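Local structure of NreA protein (4IUH) at residues E36-A41 with P142-S147; V119-W124 with L133-R138. The protein acts as a cytosolic nitrate receptor in the staphylococcal nitrate regulation system, built on a GAF domain that also takes up iodide. All coordinates share one frame; numbering follows the deposited sequence.

Starting from the N terminus, the chain leaves helix 25-36 and enters strand 40-47; residues 36-41, at this junction, are one half of interaction 1. The chain then runs through 100 residues before its other half, 142-147, follows strand 128-138, the last strand in the chain, and closes the long loop. Interaction 2 is nested inside that loop: it closes a short one, pairing 119-124 with 133-138 within the hairpin of strands 115-125 and 128-138. The two contacts touch, their centres about 10 Å apart, because strands 40-47 and 128-138 are neighbours in one sheet: the backbones of Phe40 and Gly136 hydrogen-bond, and Gln137 OE1 accepts from Asp39 N.

Interaction 1. Residues E36-A41 with P142-S147; sequences EKFDFA and PLPEGS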
loop_
_atom_site.group_PDB
_atom_site.type_symbol
_atom_site.label_atom_id
_atom_site.label_comp_id
_atom_site.label_asym_id
_atom_site.label_seq_id
_atom_site.Cartn_x
_atom_site.Cartn_y
_atom_site.Cartn_z
ATOM N N GLU A 36 9.202 9.120 7.266
ATOM C CA GLU A 36 10.020 8.099 6.608
ATOM C C GLU A 36 10.565 8.587 5.267
ATOM O O GLU A 36 11.327 7.887 4.607
ATOM C CB GLU A 36 9.244 6.792 6.441
ATOM C CG GLU A 36 8.699 6.218 7.749
ATOM C CD GLU A 36 9.795 5.807 8.718
ATOM O OE1 GLU A 36 10.807 5.234 8.256
ATOM O OE2 GLU A 36 9.651 6.059 9.939
ATOM N N LYS A 37 10.167 9.799 4.885
ATOM C CA LYS A 37 10.611 10.437 3.645
ATOM C C LYS A 37 10.164 9.695 2.384
ATOM O O LYS A 37 10.983 9.339 1.535
ATOM C CB LYS A 37 12.131 10.647 3.629
ATOM C CG LYS A 37 12.631 11.774 4.528
ATOM C CD LYS A 37 12.717 11.341 5.982
ATOM C CE LYS A 37 13.215 12.477 6.880
ATOM N NZ LYS A 37 12.995 12.189 8.331
ATOM N N PHE A 38 8.859 9.466 2.271
ATOM C CA PHE A 38 8.281 8.930 1.047
ATOM C C PHE A 38 7.510 10.020 0.288
ATOM O O PHE A 38 6.998 10.963 0.885
ATOM C CB PHE A 38 7.355 7.754 1.367
ATOM C CG PHE A 38 8.072 6.447 1.581
ATOM C CD1 PHE A 38 8.375 5.623 0.503
ATOM C CD2 PHE A 38 8.427 6.030 2.855
ATOM C CE1 PHE A 38 9.027 4.417 0.693
ATOM C CE2 PHE A 38 9.076 4.824 3.051
ATOM C CZ PHE A 38 9.374 4.016 1.964
ATOM N N ASP A 39 7.437 9.893 -1.028
ATOM C CA ASP A 39 6.622 10.798 -1.832
ATOM C C ASP A 39 5.115 10.500 -1.719
ATOM O O ASP A 39 4.279 11.387 -1.899
ATOM C CB ASP A 39 7.058 10.735 -3.301
ATOM C CG ASP A 39 8.457 11.303 -3.525
ATOM O OD1 ASP A 39 8.786 12.347 -2.916
ATOM O OD2 ASP A 39 9.230 10.706 -4.308
ATOM N N PHE A 40 4.778 9.250 -1.418
ATOM C CA PHE A 40 3.395 8.801 -1.465
ATOM C C PHE A 40 3.127 7.701 -0.446
ATOM O O PHE A 40 3.976 6.847 -0.201
ATOM C CB PHE A 40 3.053 8.296 -2.875
ATOM C CG PHE A 40 1.666 7.713 -3.004
ATOM C CD1 PHE A 40 0.552 8.531 -3.001
ATOM C CD2 PHE A 40 1.481 6.344 -3.144
ATOM C CE1 PHE A 40 -0.722 7.991 -3.125
ATOM C CE2 PHE A 40 0.207 5.799 -3.272
ATOM C CZ PHE A 40 -0.891 6.621 -3.262
ATOM N N ALA A 41 1.936 7.724 0.139
ATOM C CA ALA A 41 1.491 6.656 1.024
ATOM C C ALA A 41 -0.021 6.459 0.899
ATOM O O ALA A 41 -0.763 7.416 0.656
ATOM C CB ALA A 41 1.876 6.955 2.467
ATOM N N PRO A 142 15.205 6.559 -4.655
ATOM C CA PRO A 142 15.302 5.209 -4.088
ATOM C C PRO A 142 14.451 5.051 -2.837
ATOM O O PRO A 142 14.149 6.042 -2.172
ATOM C CB PRO A 142 16.781 5.090 -3.713
ATOM C CG PRO A 142 17.472 6.149 -4.509
ATOM C CD PRO A 142 16.495 7.265 -4.619
ATOM N N LEU A 143 14.063 3.816 -2.537
ATOM C CA LEU A 143 13.460 3.503 -1.254
ATOM C C LEU A 143 14.467 3.839 -0.164
ATOM O O LEU A 143 15.646 3.515 -0.294
ATOM C CB LEU A 143 13.107 2.021 -1.176
ATOM C CG LEU A 143 12.023 1.508 -2.115
ATOM C CD1 LEU A 143 11.898 -0.008 -1.990
ATOM C CD2 LEU A 143 10.684 2.187 -1.817
ATOM N N PRO A 144 14.008 4.492 0.911
ATOM C CA PRO A 144 14.894 4.811 2.035
ATOM C C PRO A 144 15.475 3.538 2.629
ATOM O O PRO A 144 14.809 2.503 2.620
ATOM C CB PRO A 144 13.969 5.502 3.044
ATOM C CG PRO A 144 12.595 5.155 2.631
ATOM C CD PRO A 144 12.630 4.947 1.142
ATOM N N GLU A 145 16.707 3.611 3.114
ATOM C CA GLU A 145 17.379 2.435 3.640
ATOM C C GLU A 145 16.637 1.846 4.833
ATOM O O GLU A 145 16.236 2.569 5.749
ATOM C CB GLU A 145 18.815 2.772 4.032
ATOM C CG GLU A 145 19.575 1.604 4.624
ATOM C CD GLU A 145 21.063 1.855 4.676
ATOM O OE1 GLU A 145 21.608 2.379 3.681
ATOM O OE2 GLU A 145 21.686 1.535 5.712
ATOM N N GLY A 146 16.451 0.532 4.812
ATOM C CA GLY A 146 15.822 -0.164 5.916
ATOM C C GLY A 146 14.311 -0.182 5.821
ATOM O O GLY A 146 13.645 -0.857 6.606
ATOM N N SER A 147 13.766 0.547 4.849
ATOM C CA SER A 147 12.315 0.619 4.669
ATOM C C SER A 147 11.721 -0.722 4.237
ATOM O O SER A 147 10.508 -0.849 4.066
ATOM C CB SER A 147 11.931 1.730 3.681
ATOM O OG SER A 147 12.336 1.422 2.359
#
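Phe38 carries most of the apolar contact between 36-41 and 142-147, pushing the far end of its ring against Leu143, Pro144 and Ser147. With chi1 at -81°, CG stands anti to the carbonyl carbon and the ring reaches the loop although its CB does not head there. Leu143 meets it at the edge and in the ring plane, CD2 lying 3.7 Å from Phe38 CE1. The side chain of Pro144 crosses that of Phe38 at about a right angle; Pro144 CG and CD both sit 3.5 Å from Phe38 CZ. Ser147 CB, also near the ring plane at the edge, is 3.8 Å from Phe38 CZ. One backbone atom joins in: Glu36 O packs at 3.6 Å against Pro144 CG.

The polar bonds here lie within the loop, not between the segments. Pro144 O is gripped twice by Ser147, from N at 3.1 Å and from OG at 2.7 Å, the hydroxyl lying in the carbonyl plane. A chi1 of 69° places OG between its own N and carbonyl carbon, within reach of that oxygen. Gly146, with positive phi, occupies the third position of this type II turn.

Charged groups tie the contact to its surroundings: Glu36 OE2 forms a salt bridge with Arg155, while Asp39 OD2 pairs with Arg141 and also accepts from Arg138 N.

Leu143 and Ser147 both reach Val119 of strand 115-125 as well, and Phe38 lies on Leu135 and Gln137. The helix 25-36 ends in a Schellman motif at Lys37, and a classic beta bulge, Asp39 and Phe40 facing Gly136, opens strand 40-47; the contact thus joins the helix-to-strand junction of the GAF domain to a type II turn after its last strand.

Interaction 2. Residues V119-W124 with L133-R138; sequences VAIPLW and LLLGQR
The peptide groups of Val119, Ile121, Leu133 and Leu135 meet edge to edge through N-H and C=O, while the indole of Trp124 lies beyond the pairing, with Pro122 O at its edge, in the ring plane. One face of the sheet carries Val119, Ile121, Leu133 and Leu135, with Phe150 on Ile121 and Ile152 on Leu133; the other carries Ala120 and Leu134, which meet Val83 and Leu79 of helix 78-86.

Four nearly straight backbone bonds hold the strands. Val119 and Leu135 exchange two, each 2.8 Å between N and O; Ile121 N gives to Leu133 O at 2.7 Å, and Leu133 N returns one to Ile121 O. Around the non-hydrogen-bonded pair Ala120-Leu134 each CA leans on a carbonyl of the other strand, Ala120 CA 3.2 Å from Leu133 O and Leu134 CA 3.5 Å from Val119 O, as CA-H...O contacts.

Leu134, its CG anti to N (chi1 174°), lays CD1 3.6 Å from Val119 O. Leu123 crosses Leu133 obliquely, CD2 at 3.9 Å from Leu133 CB.

The axes of segments 119-124 and 133-138 come within 4.7 Å of each other. This antiparallel hairpin supplies the fourth and fifth strands along the chain, which lie inside a sheet ordered 2-1-5-4-3, as in GAF domains.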
loop_
_atom_site.group_PDB
_atom_site.type_symbol
_atom_site.label_atom_id
_atom_site.label_comp_id
_atom_site.label_asym_id
_atom_site.label_seq_id
_atom_site.Cartn_x
_atom_site.Cartn_y
_atom_site.Cartn_z
ATOM N N VAL A 119 7.054 -0.007 -1.441
ATOM C CA VAL A 119 6.941 -1.092 -0.477
ATOM C C VAL A 119 5.471 -1.220 -0.096
ATOM O O VAL A 119 4.823 -0.238 0.266
ATOM C CB VAL A 119 7.745 -0.815 0.816
ATOM C CG1 VAL A 119 7.594 -1.977 1.791
ATOM C CG2 VAL A 119 9.209 -0.576 0.506
ATOM N N ALA A 120 4.943 -2.430 -0.193
ATOM C CA ALA A 120 3.563 -2.692 0.177
ATOM C C ALA A 120 3.581 -3.643 1.359
ATOM O O ALA A 120 4.181 -4.707 1.286
ATOM C CB ALA A 120 2.806 -3.303 -0.995
ATOM N N ILE A 121 2.932 -3.258 2.452
ATOM C CA ILE A 121 2.995 -4.051 3.675
ATOM C C ILE A 121 1.626 -4.530 4.142
ATOM O O ILE A 121 0.706 -3.730 4.301
ATOM C CB ILE A 121 3.680 -3.269 4.807
ATOM C CG1 ILE A 121 5.110 -2.909 4.401
ATOM C CG2 ILE A 121 3.696 -4.076 6.084
ATOM C CD1 ILE A 121 5.728 -1.849 5.276
ATOM N N PRO A 122 1.494 -5.844 4.373
ATOM C CA PRO A 122 0.244 -6.422 4.876
ATOM C C PRO A 122 -0.129 -5.853 6.228
ATOM O O PRO A 122 0.715 -5.795 7.124
ATOM C CB PRO A 122 0.564 -7.916 4.996
ATOM C CG PRO A 122 2.057 -7.984 5.074
ATOM C CD PRO A 122 2.545 -6.861 4.211
ATOM N N LEU A 123 -1.377 -5.410 6.349
ATOM C CA LEU A 123 -1.914 -4.935 7.609
ATOM C C LEU A 123 -2.720 -6.046 8.273
ATOM O O LEU A 123 -3.704 -6.533 7.712
ATOM C CB LEU A 123 -2.811 -3.722 7.379
ATOM C CG LEU A 123 -2.174 -2.483 6.749
ATOM C CD1 LEU A 123 -3.212 -1.378 6.612
ATOM C CD2 LEU A 123 -0.964 -2.012 7.567
ATOM N N TRP A 124 -2.304 -6.438 9.471
ATOM C CA TRP A 124 -2.991 -7.485 10.211
ATOM C C TRP A 124 -3.872 -6.913 11.308
ATOM O O TRP A 124 -3.491 -5.972 12.002
ATOM C CB TRP A 124 -1.987 -8.459 10.819
ATOM C CG TRP A 124 -1.284 -9.300 9.807
ATOM C CD1 TRP A 124 -0.408 -8.875 8.851
ATOM C CD2 TRP A 124 -1.385 -10.719 9.655
ATOM N NE1 TRP A 124 0.039 -9.940 8.111
ATOM C CE2 TRP A 124 -0.545 -11.085 8.585
ATOM C CE3 TRP A 124 -2.104 -11.717 10.319
ATOM C CZ2 TRP A 124 -0.403 -12.404 8.166
ATOM C CZ3 TRP A 124 -1.967 -13.027 9.899
ATOM C CH2 TRP A 124 -1.125 -13.359 8.833
ATOM N N LEU A 133 -0.659 -1.412 3.524
ATOM C CA LEU A 133 -0.070 -0.084 3.519
ATOM C C LEU A 133 0.882 -0.007 2.340
ATOM O O LEU A 133 1.724 -0.890 2.159
ATOM C CB LEU A 133 0.677 0.189 4.827
ATOM C CG LEU A 133 1.518 1.466 4.844
ATOM C CD1 LEU A 133 0.631 2.708 4.793
ATOM C CD2 LEU A 133 2.468 1.512 6.042
ATOM N N LEU A 134 0.736 1.038 1.531
ATOM C CA LEU A 134 1.630 1.254 0.397
ATOM C C LEU A 134 2.501 2.483 0.635
ATOM O O LEU A 134 1.995 3.569 0.901
ATOM C CB LEU A 134 0.819 1.424 -0.892
ATOM C CG LEU A 134 1.575 1.805 -2.167
ATOM C CD1 LEU A 134 2.661 0.789 -2.442
ATOM C CD2 LEU A 134 0.622 1.910 -3.357
ATOM N N LEU A 135 3.812 2.306 0.556
ATOM C CA LEU A 135 4.747 3.417 0.673
ATOM C C LEU A 135 5.474 3.529 -0.664
ATOM O O LEU A 135 6.077 2.560 -1.112
ATOM C CB LEU A 135 5.730 3.161 1.821
ATOM C CG LEU A 135 5.066 2.846 3.171
ATOM C CD1 LEU A 135 6.075 2.470 4.240
ATOM C CD2 LEU A 135 4.228 4.021 3.644
ATOM N N GLY A 136 5.393 4.686 -1.315
ATOM C CA GLY A 136 5.920 4.824 -2.662
ATOM C C GLY A 136 6.793 6.044 -2.915
ATOM O O GLY A 136 6.690 7.062 -2.213
ATOM N N GLN A 137 7.662 5.928 -3.916
ATOM C CA GLN A 137 8.506 7.037 -4.357
ATOM C C GLN A 137 8.190 7.393 -5.805
ATOM O O GLN A 137 7.637 6.584 -6.550
ATOM C CB GLN A 137 9.997 6.682 -4.251
ATOM C CG GLN A 137 10.499 6.327 -2.859
ATOM C CD GLN A 137 10.670 7.542 -1.961
ATOM O OE1 GLN A 137 9.772 8.374 -1.849
ATOM N NE2 GLN A 137 11.830 7.645 -1.316
ATOM N N ARG A 138 8.546 8.608 -6.203
ATOM C CA ARG A 138 8.429 9.012 -7.596
ATOM C C ARG A 138 9.781 9.470 -8.134
ATOM O O ARG A 138 10.739 9.643 -7.376
ATOM C CB ARG A 138 7.397 10.132 -7.751
ATOM C CG ARG A 138 6.002 9.766 -7.267
ATOM C CD ARG A 138 5.027 10.923 -7.435
ATOM N NE ARG A 138 4.210 11.103 -6.233
ATOM C CZ ARG A 138 2.954 10.692 -6.123
ATOM N NH1 ARG A 138 2.370 10.105 -7.153
ATOM N NH2 ARG A 138 2.277 10.881 -4.999
#